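Local coordinates for probable GTP-binding protein EngB (PDB 2CXX) that binds guanine nucleotides as a probable small GTPase of the EngB family and is predicted to be needed for normal cell division and septation, at residues I4-R9 / S15-R20; I83-L88 / N176-V181; I161-K166 / E172-R177. All coordinates share one frame; numbering follows the deposited sequence.

Contact 1: I4-R9 / S15-R20. With GDP (guanosine-5'-diphosphate), chain D.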
loop_
_atom_site.group_PDB
_atom_site.type_symbol
_atom_site.label_atom_id
_atom_site.label_comp_id
_atom_site.label_asym_id
_atom_site.label_seq_id
_atom_site.Cartn_x
_atom_site.Cartn_y
_atom_site.Cartn_z
ATOM N N ILE A 4 -4.519 11.419 0.926
ATOM C CA ILE A 4 -4.250 10.114 0.357
ATOM C C ILE A 4 -3.391 9.338 1.362
ATOM O O ILE A 4 -2.355 9.818 1.823
ATOM C CB ILE A 4 -3.450 10.280 -0.963
ATOM C CG1 ILE A 4 -4.243 11.172 -1.934
ATOM C CG2 ILE A 4 -3.108 8.917 -1.563
ATOM C CD1 ILE A 4 -3.493 12.450 -2.298
ATOM N N ILE A 5 -3.834 8.159 1.773
ATOM C CA ILE A 5 -2.989 7.395 2.693
ATOM C C ILE A 5 -2.232 6.339 1.865
ATOM O O ILE A 5 -2.690 5.902 0.799
ATOM C CB ILE A 5 -3.803 6.687 3.823
ATOM C CG1 ILE A 5 -4.725 5.589 3.272
ATOM C CG2 ILE A 5 -4.586 7.732 4.617
ATOM C CD1 ILE A 5 -5.497 4.755 4.399
ATOM N N PHE A 6 -1.008 6.068 2.307
ATOM C CA PHE A 6 -0.159 5.047 1.728
ATOM C C PHE A 6 0.104 4.032 2.828
ATOM O O PHE A 6 0.337 4.366 3.983
ATOM C CB PHE A 6 1.180 5.580 1.201
ATOM C CG PHE A 6 1.097 6.161 -0.182
ATOM C CD1 PHE A 6 0.447 7.401 -0.424
ATOM C CD2 PHE A 6 1.638 5.473 -1.243
ATOM C CE1 PHE A 6 0.347 7.929 -1.711
ATOM C CE2 PHE A 6 1.538 5.989 -2.552
ATOM C CZ PHE A 6 0.899 7.199 -2.782
ATOM N N ALA A 7 0.114 2.772 2.443
ATOM C CA ALA A 7 0.322 1.718 3.387
ATOM C C ALA A 7 0.884 0.498 2.650
ATOM O O ALA A 7 0.726 0.345 1.449
ATOM C CB ALA A 7 -1.032 1.367 4.053
ATOM N N GLY A 8 1.581 -0.353 3.370
ATOM C CA GLY A 8 2.105 -1.565 2.719
ATOM C C GLY A 8 3.067 -2.310 3.651
ATOM O O GLY A 8 3.477 -1.789 4.675
ATOM N N ARG A 9 3.382 -3.552 3.329
ATOM C CA ARG A 9 4.338 -4.255 4.189
ATOM C C ARG A 9 5.717 -3.631 4.014
ATOM O O ARG A 9 6.056 -3.022 2.982
ATOM C CB ARG A 9 4.376 -5.757 3.806
ATOM C CG ARG A 9 3.089 -6.460 4.197
ATOM C CD ARG A 9 3.013 -7.938 3.786
ATOM N NE ARG A 9 3.539 -8.116 2.443
ATOM C CZ ARG A 9 4.795 -8.477 2.148
ATOM N NH1 ARG A 9 5.694 -8.762 3.080
ATOM N NH2 ARG A 9 5.240 -8.359 0.913
ATOM N N SER A 15 8.306 3.771 0.436
ATOM C CA SER A 15 9.011 5.058 0.528
ATOM C C SER A 15 9.598 5.415 -0.849
ATOM O O SER A 15 9.599 6.601 -1.222
ATOM C CB SER A 15 10.114 5.026 1.600
ATOM O OG SER A 15 11.040 4.003 1.286
ATOM N N THR A 16 10.131 4.442 -1.602
ATOM C CA THR A 16 10.607 4.710 -2.959
ATOM C C THR A 16 9.476 5.261 -3.868
ATOM O O THR A 16 9.644 6.247 -4.612
ATOM C CB THR A 16 11.190 3.427 -3.641
ATOM O OG1 THR A 16 12.289 2.925 -2.859
ATOM C CG2 THR A 16 11.769 3.798 -5.014
ATOM N N LEU A 17 8.298 4.677 -3.782
ATOM C CA LEU A 17 7.164 5.131 -4.607
ATOM C C LEU A 17 6.780 6.579 -4.226
ATOM O O LEU A 17 6.541 7.417 -5.071
ATOM C CB LEU A 17 5.953 4.199 -4.390
ATOM C CG LEU A 17 4.616 4.641 -4.965
ATOM C CD1 LEU A 17 4.754 5.009 -6.458
ATOM C CD2 LEU A 17 3.613 3.538 -4.757
ATOM N N ILE A 18 6.723 6.868 -2.931
ATOM C CA ILE A 18 6.366 8.217 -2.486
ATOM C C ILE A 18 7.366 9.233 -2.997
ATOM O O ILE A 18 6.978 10.362 -3.392
ATOM C CB ILE A 18 6.257 8.292 -0.974
ATOM C CG1 ILE A 18 4.983 7.563 -0.547
ATOM C CG2 ILE A 18 6.183 9.782 -0.532
ATOM C CD1 ILE A 18 4.782 7.376 0.916
ATOM N N TYR A 19 8.632 8.855 -2.983
ATOM C CA TYR A 19 9.662 9.737 -3.549
ATOM C C TYR A 19 9.455 9.908 -5.062
ATOM O O TYR A 19 9.629 11.019 -5.572
ATOM C CB TYR A 19 11.059 9.151 -3.264
ATOM C CG TYR A 19 12.150 9.848 -4.034
ATOM C CD1 TYR A 19 12.433 11.185 -3.803
ATOM C CD2 TYR A 19 12.860 9.186 -5.033
ATOM C CE1 TYR A 19 13.400 11.846 -4.559
ATOM C CE2 TYR A 19 13.840 9.869 -5.783
ATOM C CZ TYR A 19 14.072 11.174 -5.526
ATOM O OH TYR A 19 14.995 11.826 -6.305
ATOM N N ARG A 20 9.179 8.831 -5.804
ATOM C CA ARG A 20 8.917 8.993 -7.257
ATOM C C ARG A 20 7.727 9.929 -7.552
ATOM O O ARG A 20 7.742 10.724 -8.510
ATOM C CB ARG A 20 8.606 7.660 -7.901
ATOM C CG ARG A 20 9.764 6.783 -8.040
ATOM C CD ARG A 20 10.865 7.480 -8.817
ATOM N NE ARG A 20 11.928 6.537 -9.116
ATOM C CZ ARG A 20 12.898 6.791 -9.974
ATOM N NH1 ARG A 20 12.908 7.968 -10.608
ATOM N NH2 ARG A 20 13.847 5.887 -10.186
HETATM P PB GDP D . 9.588 0.413 2.071
HETATM O O1B GDP D . 10.126 -0.306 3.263
HETATM O O2B GDP D . 8.291 -0.306 1.523
HETATM O O3B GDP D . 9.586 1.927 2.097
HETATM O O3A GDP D . 10.630 0.083 0.919
HETATM P PA GDP D . 11.799 0.837 0.133
HETATM O O1A GDP D . 11.229 1.920 -0.697
HETATM O O2A GDP D . 12.880 1.373 1.142
HETATM O "O5'" GDP D . 12.327 -0.260 -0.910
HETATM C "C5'" GDP D . 12.762 -1.414 -0.255
HETATM C "C4'" GDP D . 13.680 -2.222 -1.181
HETATM O "O4'" GDP D . 12.967 -2.537 -2.457
HETATM C "C3'" GDP D . 14.917 -1.545 -1.665
HETATM O "O3'" GDP D . 16.214 -2.153 -1.709
HETATM C "C2'" GDP D . 14.470 -0.793 -2.938
HETATM O "O2'" GDP D . 15.636 -0.588 -3.822
HETATM C "C1'" GDP D . 13.694 -1.940 -3.592
HETATM N N9 GDP D . 12.685 -1.514 -4.573
HETATM C C8 GDP D . 11.694 -0.516 -4.440
HETATM N N7 GDP D . 10.988 -0.457 -5.517
HETATM C C5 GDP D . 11.454 -1.386 -6.410
HETATM C C6 GDP D . 11.095 -1.793 -7.731
HETATM O O6 GDP D . 10.201 -1.281 -8.329
HETATM N N1 GDP D . 11.812 -2.818 -8.341
HETATM C C2 GDP D . 12.851 -3.424 -7.693
HETATM N N2 GDP D . 13.534 -4.427 -8.343
HETATM N N3 GDP D . 13.207 -3.064 -6.469
HETATM C C4 GDP D . 12.536 -2.058 -5.803
#

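Contact 2: I83-L88 / N176-V181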
loop_
_atom_site.group_PDB
_atom_site.type_symbol
_atom_site.label_atom_id
_atom_site.label_comp_id
_atom_site.label_asym_id
_atom_site.label_seq_id
_atom_site.Cartn_x
_atom_site.Cartn_y
_atom_site.Cartn_z
ATOM N N ILE A 83 -10.398 10.728 4.583
ATOM C CA ILE A 83 -9.430 10.083 3.732
ATOM C C ILE A 83 -10.086 9.895 2.366
ATOM O O ILE A 83 -11.084 9.169 2.219
ATOM C CB ILE A 83 -8.977 8.729 4.314
ATOM C CG1 ILE A 83 -8.101 8.973 5.561
ATOM C CG2 ILE A 83 -8.186 7.973 3.211
ATOM C CD1 ILE A 83 -7.947 7.746 6.477
ATOM N N ASP A 84 -9.548 10.544 1.349
ATOM C CA ASP A 84 -10.176 10.424 0.034
ATOM C C ASP A 84 -9.863 9.179 -0.779
ATOM O O ASP A 84 -10.701 8.718 -1.579
ATOM C CB ASP A 84 -9.802 11.647 -0.796
ATOM C CG ASP A 84 -10.277 12.931 -0.158
ATOM O OD1 ASP A 84 -9.454 13.593 0.505
ATOM O OD2 ASP A 84 -11.512 13.244 -0.282
ATOM N N VAL A 85 -8.639 8.698 -0.660
ATOM C CA VAL A 85 -8.259 7.482 -1.360
ATOM C C VAL A 85 -7.095 6.857 -0.634
ATOM O O VAL A 85 -6.369 7.533 0.048
ATOM C CB VAL A 85 -7.900 7.801 -2.856
ATOM C CG1 VAL A 85 -6.781 8.763 -2.892
ATOM C CG2 VAL A 85 -7.586 6.474 -3.639
ATOM N N ALA A 86 -6.936 5.537 -0.744
ATOM C CA ALA A 86 -5.852 4.813 -0.123
ATOM C C ALA A 86 -5.048 4.114 -1.205
ATOM O O ALA A 86 -5.586 3.611 -2.198
ATOM C CB ALA A 86 -6.408 3.719 0.928
ATOM N N VAL A 87 -3.731 4.132 -1.060
ATOM C CA VAL A 87 -2.876 3.381 -1.975
ATOM C C VAL A 87 -2.196 2.289 -1.157
ATOM O O VAL A 87 -1.438 2.581 -0.222
ATOM C CB VAL A 87 -1.774 4.231 -2.573
ATOM C CG1 VAL A 87 -0.870 3.354 -3.560
ATOM C CG2 VAL A 87 -2.423 5.369 -3.358
ATOM N N LEU A 88 -2.513 1.030 -1.458
ATOM C CA LEU A 88 -1.850 -0.062 -0.784
ATOM C C LEU A 88 -0.747 -0.496 -1.748
ATOM O O LEU A 88 -1.017 -0.923 -2.869
ATOM C CB LEU A 88 -2.831 -1.244 -0.525
ATOM C CG LEU A 88 -2.205 -2.603 -0.157
ATOM C CD1 LEU A 88 -1.402 -2.569 1.131
ATOM C CD2 LEU A 88 -3.317 -3.639 -0.029
ATOM N N ASN A 176 -2.191 9.394 -12.287
ATOM C CA ASN A 176 -3.482 9.722 -12.922
ATOM C C ASN A 176 -4.629 8.996 -12.254
ATOM O O ASN A 176 -5.641 9.563 -12.014
ATOM C CB ASN A 176 -3.469 9.314 -14.388
ATOM C CG ASN A 176 -2.526 10.135 -15.209
ATOM O OD1 ASN A 176 -2.229 11.290 -14.868
ATOM N ND2 ASN A 176 -2.044 9.557 -16.318
ATOM N N ARG A 177 -4.440 7.714 -11.948
ATOM C CA ARG A 177 -5.484 6.936 -11.259
ATOM C C ARG A 177 -5.865 7.573 -9.908
ATOM O O ARG A 177 -7.028 7.709 -9.568
ATOM C CB ARG A 177 -4.995 5.485 -11.044
ATOM C CG ARG A 177 -6.016 4.462 -10.446
ATOM C CD ARG A 177 -6.943 3.786 -11.436
ATOM N NE ARG A 177 -8.054 4.667 -11.756
ATOM C CZ ARG A 177 -9.290 4.612 -11.242
ATOM N NH1 ARG A 177 -9.650 3.699 -10.372
ATOM N NH2 ARG A 177 -10.166 5.553 -11.576
ATOM N N ILE A 178 -4.877 7.900 -9.096
ATOM C CA ILE A 178 -5.099 8.507 -7.809
ATOM C C ILE A 178 -5.956 9.756 -7.950
ATOM O O ILE A 178 -6.922 9.937 -7.219
ATOM C CB ILE A 178 -3.760 8.903 -7.182
ATOM C CG1 ILE A 178 -3.041 7.648 -6.769
ATOM C CG2 ILE A 178 -3.962 9.891 -6.017
ATOM C CD1 ILE A 178 -1.659 7.966 -6.182
ATOM N N PHE A 179 -5.606 10.621 -8.897
ATOM C CA PHE A 179 -6.390 11.824 -9.031
ATOM C C PHE A 179 -7.737 11.614 -9.624
ATOM O O PHE A 179 -8.680 12.300 -9.279
ATOM C CB PHE A 179 -5.577 12.893 -9.742
ATOM C CG PHE A 179 -4.530 13.437 -8.842
ATOM C CD1 PHE A 179 -3.200 13.200 -9.070
ATOM C CD2 PHE A 179 -4.902 14.073 -7.659
ATOM C CE1 PHE A 179 -2.252 13.574 -8.141
ATOM C CE2 PHE A 179 -3.958 14.441 -6.736
ATOM C CZ PHE A 179 -2.630 14.187 -6.980
ATOM N N GLU A 180 -7.853 10.599 -10.450
ATOM C CA GLU A 180 -9.134 10.281 -11.077
ATOM C C GLU A 180 -10.060 9.767 -9.963
ATOM O O GLU A 180 -11.212 10.206 -9.817
ATOM C CB GLU A 180 -8.824 9.240 -12.123
ATOM C CG GLU A 180 -9.817 8.825 -13.093
ATOM C CD GLU A 180 -9.180 7.821 -14.020
ATOM O OE1 GLU A 180 -8.374 8.237 -14.885
ATOM O OE2 GLU A 180 -9.419 6.603 -13.852
ATOM N N VAL A 181 -9.571 8.833 -9.146
ATOM C CA VAL A 181 -10.395 8.346 -8.035
ATOM C C VAL A 181 -10.842 9.476 -7.124
ATOM O O VAL A 181 -12.010 9.506 -6.722
ATOM C CB VAL A 181 -9.678 7.302 -7.155
ATOM C CG1 VAL A 181 -10.562 6.985 -5.901
ATOM C CG2 VAL A 181 -9.395 6.064 -7.980
#

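Contact 3: I161-K166 / E172-R177. With GDP (guanosine-5'-diphosphate), chain D.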
loop_
_atom_site.group_PDB
_atom_site.type_symbol
_atom_site.label_atom_id
_atom_site.label_comp_id
_atom_site.label_asym_id
_atom_site.label_seq_id
_atom_site.Cartn_x
_atom_site.Cartn_y
_atom_site.Cartn_z
ATOM N N ILE A 161 -2.708 -1.446 -10.248
ATOM C CA ILE A 161 -1.845 -0.733 -11.183
ATOM C C ILE A 161 -0.397 -1.198 -11.029
ATOM O O ILE A 161 0.275 -0.891 -10.020
ATOM C CB ILE A 161 -1.849 0.807 -10.908
ATOM C CG1 ILE A 161 -3.288 1.328 -10.838
ATOM C CG2 ILE A 161 -1.039 1.533 -11.994
ATOM C CD1 ILE A 161 -4.065 1.259 -12.101
ATOM N N PRO A 162 0.094 -1.982 -11.991
ATOM C CA PRO A 162 1.487 -2.408 -11.841
ATOM C C PRO A 162 2.476 -1.260 -12.153
ATOM O O PRO A 162 2.309 -0.473 -13.097
ATOM C CB PRO A 162 1.588 -3.593 -12.797
ATOM C CG PRO A 162 0.582 -3.292 -13.851
ATOM C CD PRO A 162 -0.559 -2.598 -13.168
ATOM N N ILE A 163 3.519 -1.146 -11.325
ATOM C CA ILE A 163 4.523 -0.082 -11.516
ATOM C C ILE A 163 5.917 -0.617 -11.139
ATOM O O ILE A 163 6.051 -1.714 -10.577
ATOM C CB ILE A 163 4.261 1.108 -10.523
ATOM C CG1 ILE A 163 4.151 0.515 -9.105
ATOM C CG2 ILE A 163 2.901 1.797 -10.782
ATOM C CD1 ILE A 163 4.148 1.522 -8.003
ATOM N N SER A 164 6.942 0.153 -11.493
ATOM C CA SER A 164 8.283 -0.095 -10.950
ATOM C C SER A 164 8.700 1.253 -10.364
ATOM O O SER A 164 9.035 2.160 -11.101
ATOM C CB SER A 164 9.346 -0.497 -11.973
ATOM O OG SER A 164 10.618 -0.521 -11.316
ATOM N N ALA A 165 8.651 1.379 -9.032
ATOM C CA ALA A 165 9.052 2.596 -8.363
ATOM C C ALA A 165 10.558 2.805 -8.579
ATOM O O ALA A 165 11.045 3.968 -8.559
ATOM C CB ALA A 165 8.767 2.500 -6.839
ATOM N N LYS A 166 11.270 1.700 -8.772
ATOM C CA LYS A 166 12.709 1.771 -8.969
ATOM C C LYS A 166 13.069 2.437 -10.273
ATOM O O LYS A 166 13.874 3.343 -10.272
ATOM C CB LYS A 166 13.362 0.390 -8.960
ATOM C CG LYS A 166 14.860 0.387 -9.351
ATOM C CD LYS A 166 15.509 -0.914 -8.944
ATOM C CE LYS A 166 17.069 -0.793 -8.861
ATOM N NZ LYS A 166 17.670 -2.031 -8.255
ATOM N N GLU A 172 3.384 7.531 -13.867
ATOM C CA GLU A 172 2.418 8.556 -14.251
ATOM C C GLU A 172 1.003 7.991 -14.311
ATOM O O GLU A 172 0.026 8.686 -13.979
ATOM C CB GLU A 172 2.764 9.190 -15.607
ATOM C CG GLU A 172 1.890 10.406 -15.887
ATOM C CD GLU A 172 2.133 11.011 -17.271
ATOM O OE1 GLU A 172 1.769 10.351 -18.276
ATOM O OE2 GLU A 172 2.677 12.135 -17.356
ATOM N N ARG A 173 0.868 6.736 -14.732
ATOM C CA ARG A 173 -0.471 6.150 -14.792
ATOM C C ARG A 173 -1.044 6.016 -13.360
ATOM O O ARG A 173 -2.254 6.215 -13.133
ATOM C CB ARG A 173 -0.426 4.765 -15.480
ATOM C CG ARG A 173 0.340 4.709 -16.801
ATOM C CD ARG A 173 0.018 3.459 -17.651
ATOM N NE ARG A 173 -1.423 3.242 -17.780
ATOM C CZ ARG A 173 -2.191 3.685 -18.781
ATOM N NH1 ARG A 173 -1.668 4.385 -19.787
ATOM N NH2 ARG A 173 -3.498 3.439 -18.754
ATOM N N LEU A 174 -0.167 5.705 -12.383
ATOM C CA LEU A 174 -0.598 5.544 -11.002
ATOM C C LEU A 174 -1.041 6.910 -10.488
ATOM O O LEU A 174 -2.045 7.020 -9.810
ATOM C CB LEU A 174 0.520 4.931 -10.130
ATOM C CG LEU A 174 0.253 4.929 -8.622
ATOM C CD1 LEU A 174 -1.059 4.163 -8.350
ATOM C CD2 LEU A 174 1.390 4.285 -7.866
ATOM N N LYS A 175 -0.267 7.958 -10.801
ATOM C CA LYS A 175 -0.639 9.302 -10.389
ATOM C C LYS A 175 -2.003 9.665 -11.008
ATOM O O LYS A 175 -2.876 10.175 -10.342
ATOM C CB LYS A 175 0.424 10.305 -10.854
ATOM C CG LYS A 175 0.434 11.602 -10.089
ATOM C CD LYS A 175 1.372 12.617 -10.776
ATOM C CE LYS A 175 2.779 12.030 -10.991
ATOM N NZ LYS A 175 3.868 12.713 -10.164
ATOM N N ASN A 176 -2.191 9.394 -12.287
ATOM C CA ASN A 176 -3.482 9.722 -12.922
ATOM C C ASN A 176 -4.629 8.996 -12.254
ATOM O O ASN A 176 -5.641 9.563 -12.014
ATOM C CB ASN A 176 -3.469 9.314 -14.388
ATOM C CG ASN A 176 -2.526 10.135 -15.209
ATOM O OD1 ASN A 176 -2.229 11.290 -14.868
ATOM N ND2 ASN A 176 -2.044 9.557 -16.318
ATOM N N ARG A 177 -4.440 7.714 -11.948
ATOM C CA ARG A 177 -5.484 6.936 -11.259
ATOM C C ARG A 177 -5.865 7.573 -9.908
ATOM O O ARG A 177 -7.028 7.709 -9.568
ATOM C CB ARG A 177 -4.995 5.485 -11.044
ATOM C CG ARG A 177 -6.016 4.462 -10.446
ATOM C CD ARG A 177 -6.943 3.786 -11.436
ATOM N NE ARG A 177 -8.054 4.667 -11.756
ATOM C CZ ARG A 177 -9.290 4.612 -11.242
ATOM N NH1 ARG A 177 -9.650 3.699 -10.372
ATOM N NH2 ARG A 177 -10.166 5.553 -11.576
HETATM P PB GDP D . 9.588 0.413 2.071
HETATM O O1B GDP D . 10.126 -0.306 3.263
HETATM O O2B GDP D . 8.291 -0.306 1.523
HETATM O O3B GDP D . 9.586 1.927 2.097
HETATM O O3A GDP D . 10.630 0.083 0.919
HETATM P PA GDP D . 11.799 0.837 0.133
HETATM O O1A GDP D . 11.229 1.920 -0.697
HETATM O O2A GDP D . 12.880 1.373 1.142
HETATM O "O5'" GDP D . 12.327 -0.260 -0.910
HETATM C "C5'" GDP D . 12.762 -1.414 -0.255
HETATM C "C4'" GDP D . 13.680 -2.222 -1.181
HETATM O "O4'" GDP D . 12.967 -2.537 -2.457
HETATM C "C3'" GDP D . 14.917 -1.545 -1.665
HETATM O "O3'" GDP D . 16.214 -2.153 -1.709
HETATM C "C2'" GDP D . 14.470 -0.793 -2.938
HETATM O "O2'" GDP D . 15.636 -0.588 -3.822
HETATM C "C1'" GDP D . 13.694 -1.940 -3.592
HETATM N N9 GDP D . 12.685 -1.514 -4.573
HETATM C C8 GDP D . 11.694 -0.516 -4.440
HETATM N N7 GDP D . 10.988 -0.457 -5.517
HETATM C C5 GDP D . 11.454 -1.386 -6.410
HETATM C C6 GDP D . 11.095 -1.793 -7.731
HETATM O O6 GDP D . 10.201 -1.281 -8.329
HETATM N N1 GDP D . 11.812 -2.818 -8.341
HETATM C C2 GDP D . 12.851 -3.424 -7.693
HETATM N N2 GDP D . 13.534 -4.427 -8.343
HETATM N N3 GDP D . 13.207 -3.064 -6.469
HETATM C C4 GDP D . 12.536 -2.058 -5.803
#

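Contact 1: I4-R9 / S15-R20
The ring of F6 receives two aliphatic side chains from the helix, one over a face and one at its rim. I18 supplies the first: its CG1 lies 4.2 Å from the centroid of the F6 ring and 17° off the ring normal, a CH-pi contact displaced from the ring centre. L17 comes in near the ring plane instead, with CD2 3.9 Å from F6 CE2. The I18 chain gets there because its CG1 is anti to the carbonyl carbon (chi1 -72°), which swings the CG1-CD1 arm back toward the strand although the CB does not itself point there. D50 on strand 46-50 and V87 on strand 85-91 also touch F6, so the ring is buried between sheet and helix.

At the N-terminal end of the same helix, just before L17 and I18, the GDP phosphates are gripped. S15 N donates to O3B of GDP (2.8 Å), and T16 N to O1A of GDP, while T16 OG1 reaches that same O1A at 2.6 Å. S15 OG lies within hydrogen-bonding range of both phosphate oxygens. N11, G13 and K14 add backbone amides, completing a P-loop between strand and helix. The chemistry is therefore divided: apolar side chains pack the helix on the strand, while backbone N-H groups at its start face the diphosphate, where the helix dipole would probably favour the negative charge.

Contact 2: I83-L88 / N176-V181
V85 and V181 meet through single methyl groups, V85 CG2 against V181 CG1 at 3.8 Å, the two side chains crossing at a slant. Both methyls are anti to their own backbone N (chi1 of V181 173°), a shared choice that turns them into the space between strand and helix. Two residues further along the strand, V87 meets I178 at about a right angle: V87 CG2 comes against I178 CD1 at 3.9 Å and lies almost as close to CG1, so the methyl rests on the end of the isoleucine arm. The other branch of I178 turns toward V85 instead, where its CG2 makes a looser approach to V85 CG1 at 4.4 Å. I178 thus divides its two branches between alternate residues of the strand, and V85 is shared by two residues one helical turn apart.

Strand 85-88 and the helical segment 176-181 run nearly antiparallel (152°), their axes 9.2 Å apart at closest approach. I126 of the neighbouring strand 125-130 touches V85, I178 and V181, extending the apolar layer to the next strand. On the flank of the helix, R177 NH2 forms a salt bridge to E180 OE2 at 2.6 Å; the carboxylate oxygen is met on its anti side, and the guanidinium has CG2 of V181 over one face. A second bond, from R177 NE to the same oxygen, is weak, while R177 NH1 is held by the carbonyl of K158.

A helix laid on a central parallel strand through branched aliphatic side chains is the layered packing of the alpha/beta P-loop GTPase fold.

Contact 3: I161-K166 / E172-R177
This is a partly buried apolar contact between the edge strand 160-162, with the loop that follows it, and the C-terminal helix 171-184. L174 is touched by both isoleucines. I163 meets it with both branches: CD1 of I163 stands 3.9 Å from L174 CD2, and CG2 of I163 lies beside L174 CB at 4.0 Å. CG1 of I163 sits between backbone N and carbonyl carbon (chi1 52°), leaving the CG2 branch turned to the root of the leucine. I161 also reaches the root of L174, its CG2 4.2 Å from L174 CB, while its CD1 reaches CD of R177 at 3.9 Å and crosses that aliphatic stem at about a right angle. The stem is bent at its second and third torsions, and the charged end goes to E180.

Beyond I163 the chain turns polar and meets the base of GDP. K166 N donates to O6 of GDP at 3.2 Å with an N-H...O angle of 164°, and S164 OG lies 3.1 Å from the same O6, with D133 also in its reach. K166 CB packs on the base, 3.4 Å from C6 of GDP. N130 accepts a bond from A165 N and thereby helps to position the loop. A loop reading O6 of guanine, in the sequence S164-A165-K166, is the guanine-recognising SAK motif of the GTPase family.

In the fold
All three contacts line the same side of one mixed sheet. Contacts 1 and 2 join through neighbouring strands: I5 O lies 2.8 Å from V87 N and A7 N 3.1 Å from V87 O. Contacts 2 and 3 share N176 and R177, so one C-terminal helix covers a central strand and the edge strand. Beside the nucleotide, R20 NE lies 2.8 Å from A165 O, linking the P-loop helix of contact 1 to the base-reading loop of contact 3; deeper in the core, L17 CD1 packs 3.7 Å from L174 CD2. Contacts 1 and 3 hold the two ends of GDP, whereas the nearest atoms of the V87 side chain and GDP are about 11 Å apart.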